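Local coordinates for HD domain-containing protein (Aquifex aeolicus, PDB 2HEK) that is of unknown function but may be a dGTPase of the HD-domain family, holding zinc at its metal site and binding GDP well away from it, at residues A[35-40]-A[219-224]; A[91-96]-A[228-233]; A[234-239]-A[258-263]. All coordinates share one frame; numbering follows the deposited sequence.

The three contacts form a row, contact 2 lying about 10 Å, centre to centre, from each of the others, while contacts 1 and 3 are about 17 Å apart. Helix 224-240, which follows helix 203-221 directly in the chain, serves both contact 2 and contact 3. Contacts 1 and 2 alternate along the sequence: 35-40 and 91-96 come first, then their partners 219-224 and 228-233. Contact 3 follows both, its two segments only 19 residues apart, within the HD associated region. L39 and F91 connect the first two contacts, and F91 with V260 the last two. The loops at 35-40 and 91-96 are thereby packed against the consecutive helices 203-221 and 224-240, with the zinc site near contact 1.

Contact 1 (A[35-40]-A[219-224]); sequences KQLGLA and QVYFHK
The two methyl groups of L37 divide between neighbouring residues at the end of helix 203-221. CD2 of L37 comes 3.9 Å from CE2 of Y221, approaching the ring obliquely, and CD1 of L37 lies at a looser 4.3 Å from CG1 of V220. The leucine and tyrosine side chains lie roughly perpendicular. For Y221, a chi1 of -49° places CG beside its own backbone N and swings the ring toward L37, although its CB does not point that way. The ring's far end is held too, because Y221 OH is hydrogen-bonded to D169 of helix 160-173, the helix that also supplies the zinc ligand D161. L37 touches D169 and C173 on that same helix. Behind L37 the backbone folds through two overlapping turns, type I from K35 to G38 and type II' from L37 to A40, the second closed by A40 N donating to L37 O at 3.1 Å. With the zinc about 10 Å from the L37 side chain, this is an apolar touch tied to the metal site through helix 160-173: no polar pair joins the segments, and the hydroxyl bond to D169, with Y217 edge-to-face, is likely to restrict the ring.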
# COMPACT_ATOMS: atom_id res chain seq x y z
N LYS A 35 17.45 5.64 19.55
CA LYS A 35 17.03 5.00 18.30
C LYS A 35 16.90 3.51 18.48
O LYS A 35 17.77 2.87 19.10
CB LYS A 35 18.02 5.30 17.17
CG LYS A 35 17.91 6.75 16.64
CD LYS A 35 18.76 6.96 15.38
CE LYS A 35 19.18 8.43 15.18
NZ LYS A 35 20.03 8.92 16.35
N GLN A 36 15.82 2.96 17.94
CA GLN A 36 15.51 1.56 18.00
C GLN A 36 16.68 0.74 17.47
O GLN A 36 17.06 -0.28 18.07
CB GLN A 36 14.24 1.28 17.18
CG GLN A 36 13.84 -0.20 17.10
CD GLN A 36 13.20 -0.70 18.40
OE1 GLN A 36 12.85 0.09 19.29
NE2 GLN A 36 13.08 -2.02 18.53
N LEU A 37 17.29 1.20 16.38
CA LEU A 37 18.33 0.44 15.70
C LEU A 37 19.75 1.01 15.84
O LEU A 37 20.63 0.64 15.08
CB LEU A 37 17.98 0.24 14.21
CG LEU A 37 16.72 -0.56 13.86
CD1 LEU A 37 16.54 -0.68 12.32
CD2 LEU A 37 16.78 -1.97 14.44
N GLY A 38 19.97 1.89 16.82
CA GLY A 38 21.30 2.34 17.15
C GLY A 38 21.88 3.14 16.02
O GLY A 38 21.34 4.18 15.67
N LEU A 39 22.97 2.64 15.45
CA LEU A 39 23.70 3.29 14.35
C LEU A 39 23.27 2.84 12.97
O LEU A 39 23.89 3.24 12.01
CB LEU A 39 25.23 3.04 14.48
CG LEU A 39 25.90 3.63 15.72
CD1 LEU A 39 27.32 3.08 15.87
CD2 LEU A 39 25.91 5.15 15.67
N ALA A 40 22.23 2.01 12.85
CA ALA A 40 21.84 1.55 11.54
C ALA A 40 21.51 2.71 10.59
O ALA A 40 21.58 2.54 9.38
CB ALA A 40 20.62 0.60 11.64
N GLN A 219 18.75 -8.58 5.41
CA GLN A 219 18.86 -7.26 4.77
C GLN A 219 19.40 -6.20 5.74
O GLN A 219 20.20 -5.34 5.34
CB GLN A 219 17.51 -6.86 4.12
CG GLN A 219 17.43 -5.44 3.49
CD GLN A 219 17.98 -5.39 2.05
OE1 GLN A 219 18.66 -6.32 1.59
NE2 GLN A 219 17.69 -4.29 1.33
N VAL A 220 18.95 -6.25 7.00
CA VAL A 220 19.24 -5.15 7.94
C VAL A 220 20.12 -5.56 9.15
O VAL A 220 21.23 -5.03 9.31
CB VAL A 220 17.93 -4.45 8.48
CG1 VAL A 220 18.31 -3.36 9.47
CG2 VAL A 220 17.07 -3.88 7.32
N TYR A 221 19.64 -6.48 9.98
CA TYR A 221 20.32 -6.73 11.27
C TYR A 221 21.72 -7.33 11.04
O TYR A 221 22.66 -7.08 11.81
CB TYR A 221 19.46 -7.62 12.22
CG TYR A 221 17.99 -7.19 12.39
CD1 TYR A 221 16.97 -8.14 12.46
CD2 TYR A 221 17.63 -5.81 12.48
CE1 TYR A 221 15.62 -7.76 12.62
CE2 TYR A 221 16.27 -5.43 12.62
CZ TYR A 221 15.29 -6.41 12.71
OH TYR A 221 13.94 -6.05 12.84
N PHE A 222 21.88 -8.09 9.96
CA PHE A 222 23.19 -8.71 9.68
C PHE A 222 23.91 -8.04 8.53
O PHE A 222 24.85 -8.60 7.97
CB PHE A 222 23.05 -10.22 9.41
CG PHE A 222 22.62 -11.00 10.61
CD1 PHE A 222 22.07 -12.28 10.45
CD2 PHE A 222 22.73 -10.46 11.90
CE1 PHE A 222 21.66 -13.04 11.58
CE2 PHE A 222 22.32 -11.20 13.05
CZ PHE A 222 21.79 -12.51 12.88
N HIS A 223 23.48 -6.82 8.17
CA HIS A 223 24.11 -6.09 7.09
C HIS A 223 25.60 -5.92 7.51
O HIS A 223 25.89 -5.58 8.64
CB HIS A 223 23.43 -4.72 6.90
CG HIS A 223 23.90 -3.96 5.72
ND1 HIS A 223 25.12 -3.32 5.69
CD2 HIS A 223 23.31 -3.71 4.52
CE1 HIS A 223 25.27 -2.71 4.53
NE2 HIS A 223 24.17 -2.90 3.81
N LYS A 224 26.51 -6.14 6.58
CA LYS A 224 27.93 -6.24 6.95
C LYS A 224 28.43 -4.92 7.53
O LYS A 224 29.25 -4.93 8.44
CB LYS A 224 28.76 -6.64 5.74
CG LYS A 224 28.79 -5.62 4.63
CD LYS A 224 29.25 -6.26 3.30
CE LYS A 224 29.61 -5.17 2.31
NZ LYS A 224 29.78 -5.71 0.93

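Contact 2 (A[91-96]-A[228-233]); sequences FSHTTE and ILSIHL
L233 lies over one face of the F91 ring, its CD1 methyl 3.4 Å from the ring centroid and 21° off the normal, a CH-pi contact. This is the tight, buried half, though the approach of the second methyl is too short to be trusted. L233 runs out from helix 224-240 with CG anti to the backbone N (chi1 -179°), which carries both methyls to the loop. L39 packs on both F91 and L233. With the phenyl ring cut back to an alanine here, the L233 methyls would probably lose the face they rest on and a gap open beside L39. A turn of the helix earlier the contact loosens and becomes wet. S230 OG stays 4.0 Å from S92 O, and a water bridges them, donating to S92 O at 2.7 Å and hydrogen-bonded to S230 OG at 2.7 Å. The exposed H93 reaches the same hydroxyl obliquely, its CD2 3.7 Å from S230 OG. The loop leading into helix 95-98 thus meets helix 224-240 through two chemistries, an apolar face that supplies most of the burial and a water-mediated polar link spanning a separation too wide for a direct bond.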
# COMPACT_ATOMS: atom_id res chain seq x y z
N PHE A 91 21.89 2.37 21.60
CA PHE A 91 22.47 1.48 20.54
C PHE A 91 22.08 0.02 20.69
O PHE A 91 21.21 -0.35 21.47
CB PHE A 91 24.00 1.60 20.36
CG PHE A 91 24.52 2.93 19.85
CD1 PHE A 91 25.17 3.71 20.77
CD2 PHE A 91 24.35 3.42 18.56
CE1 PHE A 91 25.61 4.98 20.46
CE2 PHE A 91 24.78 4.69 18.26
CZ PHE A 91 25.40 5.49 19.20
N SER A 92 22.76 -0.83 19.89
CA SER A 92 22.45 -2.25 19.84
C SER A 92 23.42 -3.14 20.58
O SER A 92 24.61 -2.86 20.63
CB SER A 92 22.34 -2.70 18.38
OG SER A 92 21.50 -1.84 17.63
N HIS A 93 22.91 -4.23 21.16
CA HIS A 93 23.89 -5.12 21.71
C HIS A 93 24.63 -4.48 22.87
O HIS A 93 25.81 -4.70 23.06
CB HIS A 93 24.87 -5.52 20.61
CG HIS A 93 24.15 -5.94 19.28
ND1 HIS A 93 23.65 -7.22 19.17
CD2 HIS A 93 23.84 -5.29 18.13
CE1 HIS A 93 23.09 -7.38 18.00
NE2 HIS A 93 23.19 -6.22 17.36
N THR A 94 23.92 -3.67 23.66
CA THR A 94 24.61 -2.92 24.71
C THR A 94 24.32 -3.40 26.12
O THR A 94 25.02 -3.05 27.07
CB THR A 94 24.35 -1.43 24.55
OG1 THR A 94 22.96 -1.24 24.29
CG2 THR A 94 25.16 -0.86 23.40
N THR A 95 23.28 -4.21 26.28
CA THR A 95 22.92 -4.75 27.59
C THR A 95 24.12 -5.47 28.21
O THR A 95 24.44 -5.29 29.40
CB THR A 95 21.74 -5.72 27.49
OG1 THR A 95 20.60 -5.03 26.96
CG2 THR A 95 21.39 -6.27 28.86
N GLU A 96 24.77 -6.28 27.39
CA GLU A 96 25.90 -7.12 27.79
C GLU A 96 27.16 -6.34 28.15
O GLU A 96 28.09 -6.92 28.72
CB GLU A 96 26.22 -8.14 26.68
CG GLU A 96 25.08 -9.10 26.36
CD GLU A 96 24.24 -8.69 25.14
OE1 GLU A 96 24.12 -7.47 24.83
OE2 GLU A 96 23.68 -9.60 24.49
N ILE A 228 29.80 -4.01 11.44
CA ILE A 228 31.13 -3.39 11.77
C ILE A 228 31.00 -2.07 12.56
O ILE A 228 31.77 -1.79 13.51
CB ILE A 228 32.11 -3.27 10.53
CG1 ILE A 228 33.54 -2.83 10.96
CG2 ILE A 228 31.58 -2.34 9.42
CD1 ILE A 228 34.26 -3.86 11.88
N LEU A 229 30.01 -1.26 12.21
CA LEU A 229 29.71 -0.08 13.01
C LEU A 229 29.42 -0.42 14.47
O LEU A 229 29.90 0.24 15.38
CB LEU A 229 28.54 0.71 12.39
CG LEU A 229 28.86 1.34 11.01
CD1 LEU A 229 27.58 1.89 10.31
CD2 LEU A 229 29.92 2.45 11.16
N SER A 230 28.64 -1.47 14.70
CA SER A 230 28.31 -1.91 16.06
C SER A 230 29.55 -2.44 16.79
O SER A 230 29.71 -2.19 17.99
CB SER A 230 27.22 -2.99 16.01
OG SER A 230 26.87 -3.39 17.33
N ILE A 231 30.41 -3.16 16.07
CA ILE A 231 31.71 -3.60 16.60
C ILE A 231 32.54 -2.40 17.08
O ILE A 231 32.95 -2.38 18.23
CB ILE A 231 32.45 -4.49 15.59
CG1 ILE A 231 31.73 -5.85 15.43
CG2 ILE A 231 33.91 -4.75 15.99
CD1 ILE A 231 32.22 -6.62 14.25
N HIS A 232 32.69 -1.37 16.25
CA HIS A 232 33.36 -0.12 16.67
C HIS A 232 32.68 0.58 17.84
O HIS A 232 33.34 1.00 18.78
CB HIS A 232 33.54 0.87 15.50
CG HIS A 232 34.40 0.35 14.39
ND1 HIS A 232 35.62 -0.26 14.62
CD2 HIS A 232 34.24 0.38 13.05
CE1 HIS A 232 36.15 -0.61 13.47
NE2 HIS A 232 35.34 -0.23 12.50
N LEU A 233 31.35 0.69 17.80
CA LEU A 233 30.61 1.35 18.85
C LEU A 233 30.79 0.64 20.20
O LEU A 233 31.00 1.27 21.23
CB LEU A 233 29.12 1.45 18.50
CG LEU A 233 28.54 2.17 19.72
CD1 LEU A 233 28.33 3.66 19.53
CD2 LEU A 233 27.30 1.51 20.17
O HOH W 1 26.06 -1.34 18.97

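Contact 3 (A[234-239]-A[258-263]); sequences VEFLKK and AFVISE
Helix-to-helix packing between 224-240 and 257-266 centres on F236 and V260, two buried side chains that run alongside one another, pointing opposite ways. V260 CG1 meets the rim of the phenyl ring near its plane, 3.6 Å from F236 CE2, so neither ring face takes part in this touch. The same edge atom, F236 CE2, lies 3.9 Å from the carbonyl oxygen V260 O. Farther along, F236 CZ comes within 4.4 Å of the backbone carbon E263 C, so the ring reaches across nearly one turn of the facing helix. Chi1 of 165° sets F236 CG anti to its backbone N and directs the ring outward from its helix. F270 also meets F236 edge-to-face. Both helices lie in the HD associated region, and V260 also touches P90 and F91, which belong to the HD domain range, in the loop before helix 95-98. Around F259 helix 257-266 carries an extra side-chain bond: S262 OG donates to F259 O at 2.9 Å, tilted 23° from the carbonyl plane, and E263 N reaches the same oxygen from the same face, so that one carbonyl is gripped twice. E263 CG rests over one face of the F259 ring, 3.9 Å above it. Although the CB of E263 points toward helix 224-240, its carboxylate turns off to form a salt bridge with R267.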
# COMPACT_ATOMS: atom_id res chain seq x y z
N VAL A 234 30.68 -0.69 20.18
CA VAL A 234 30.74 -1.44 21.42
C VAL A 234 32.15 -1.35 22.06
O VAL A 234 32.29 -1.21 23.29
CB VAL A 234 30.20 -2.88 21.22
CG1 VAL A 234 30.54 -3.76 22.38
CG2 VAL A 234 28.66 -2.83 21.05
N GLU A 235 33.19 -1.35 21.24
CA GLU A 235 34.53 -1.14 21.77
C GLU A 235 34.63 0.21 22.50
O GLU A 235 35.17 0.28 23.62
CB GLU A 235 35.57 -1.24 20.65
CG GLU A 235 35.76 -2.67 20.20
CD GLU A 235 36.66 -2.81 18.99
OE1 GLU A 235 37.37 -1.85 18.64
OE2 GLU A 235 36.67 -3.91 18.40
N PHE A 236 34.10 1.26 21.87
CA PHE A 236 34.07 2.58 22.48
C PHE A 236 33.23 2.61 23.74
O PHE A 236 33.70 3.09 24.78
CB PHE A 236 33.58 3.64 21.50
CG PHE A 236 33.18 4.94 22.18
CD1 PHE A 236 34.14 5.71 22.86
CD2 PHE A 236 31.87 5.40 22.13
CE1 PHE A 236 33.79 6.89 23.49
CE2 PHE A 236 31.52 6.59 22.75
CZ PHE A 236 32.47 7.33 23.43
N LEU A 237 32.00 2.09 23.68
CA LEU A 237 31.09 2.14 24.83
C LEU A 237 31.73 1.53 26.08
O LEU A 237 31.54 2.05 27.19
CB LEU A 237 29.73 1.50 24.51
CG LEU A 237 28.70 1.59 25.65
CD1 LEU A 237 28.46 3.03 26.16
CD2 LEU A 237 27.38 0.94 25.27
N LYS A 238 32.51 0.46 25.89
CA LYS A 238 33.27 -0.17 26.97
C LYS A 238 34.30 0.75 27.64
O LYS A 238 34.44 0.75 28.86
CB LYS A 238 33.95 -1.45 26.48
CG LYS A 238 33.03 -2.65 26.46
CD LYS A 238 33.66 -3.80 25.69
CE LYS A 238 32.61 -4.85 25.31
NZ LYS A 238 33.08 -5.79 24.23
N LYS A 239 35.03 1.53 26.84
CA LYS A 239 35.96 2.52 27.36
C LYS A 239 35.22 3.60 28.15
O LYS A 239 35.66 4.00 29.22
CB LYS A 239 36.77 3.16 26.23
CG LYS A 239 37.65 2.18 25.47
CD LYS A 239 38.73 2.88 24.66
CE LYS A 239 38.19 3.57 23.42
NZ LYS A 239 39.18 4.52 22.85
N ALA A 258 22.51 10.76 22.17
CA ALA A 258 23.23 12.05 22.11
C ALA A 258 24.33 12.17 23.17
O ALA A 258 25.38 12.72 22.89
CB ALA A 258 22.27 13.25 22.19
N PHE A 259 24.06 11.69 24.38
CA PHE A 259 25.08 11.67 25.44
C PHE A 259 26.32 10.88 25.01
O PHE A 259 27.45 11.39 25.08
CB PHE A 259 24.52 11.07 26.73
CG PHE A 259 25.53 10.97 27.83
CD1 PHE A 259 25.68 12.01 28.75
CD2 PHE A 259 26.34 9.84 27.96
CE1 PHE A 259 26.62 11.92 29.77
CE2 PHE A 259 27.30 9.76 28.99
CZ PHE A 259 27.43 10.80 29.89
N VAL A 260 26.13 9.64 24.57
CA VAL A 260 27.24 8.84 24.05
C VAL A 260 27.96 9.54 22.91
O VAL A 260 29.17 9.67 22.95
CB VAL A 260 26.78 7.44 23.62
CG1 VAL A 260 27.94 6.64 23.03
CG2 VAL A 260 26.16 6.73 24.80
N ILE A 261 27.21 10.00 21.90
CA ILE A 261 27.82 10.67 20.76
C ILE A 261 28.61 11.94 21.17
O ILE A 261 29.70 12.19 20.65
CB ILE A 261 26.79 11.00 19.64
CG1 ILE A 261 26.25 9.71 19.02
CG2 ILE A 261 27.41 11.85 18.56
CD1 ILE A 261 24.90 9.89 18.33
N SER A 262 28.06 12.71 22.11
CA SER A 262 28.73 13.93 22.56
C SER A 262 30.08 13.61 23.20
O SER A 262 31.08 14.26 22.91
CB SER A 262 27.88 14.72 23.55
OG SER A 262 28.02 14.20 24.87
N GLU A 263 30.09 12.60 24.06
CA GLU A 263 31.29 12.13 24.73
C GLU A 263 32.38 11.76 23.72
O GLU A 263 33.58 11.78 24.04
CB GLU A 263 30.96 10.93 25.61
CG GLU A 263 30.22 11.25 26.89
CD GLU A 263 31.08 11.99 27.91
OE1 GLU A 263 31.57 11.34 28.86
OE2 GLU A 263 31.26 13.22 27.76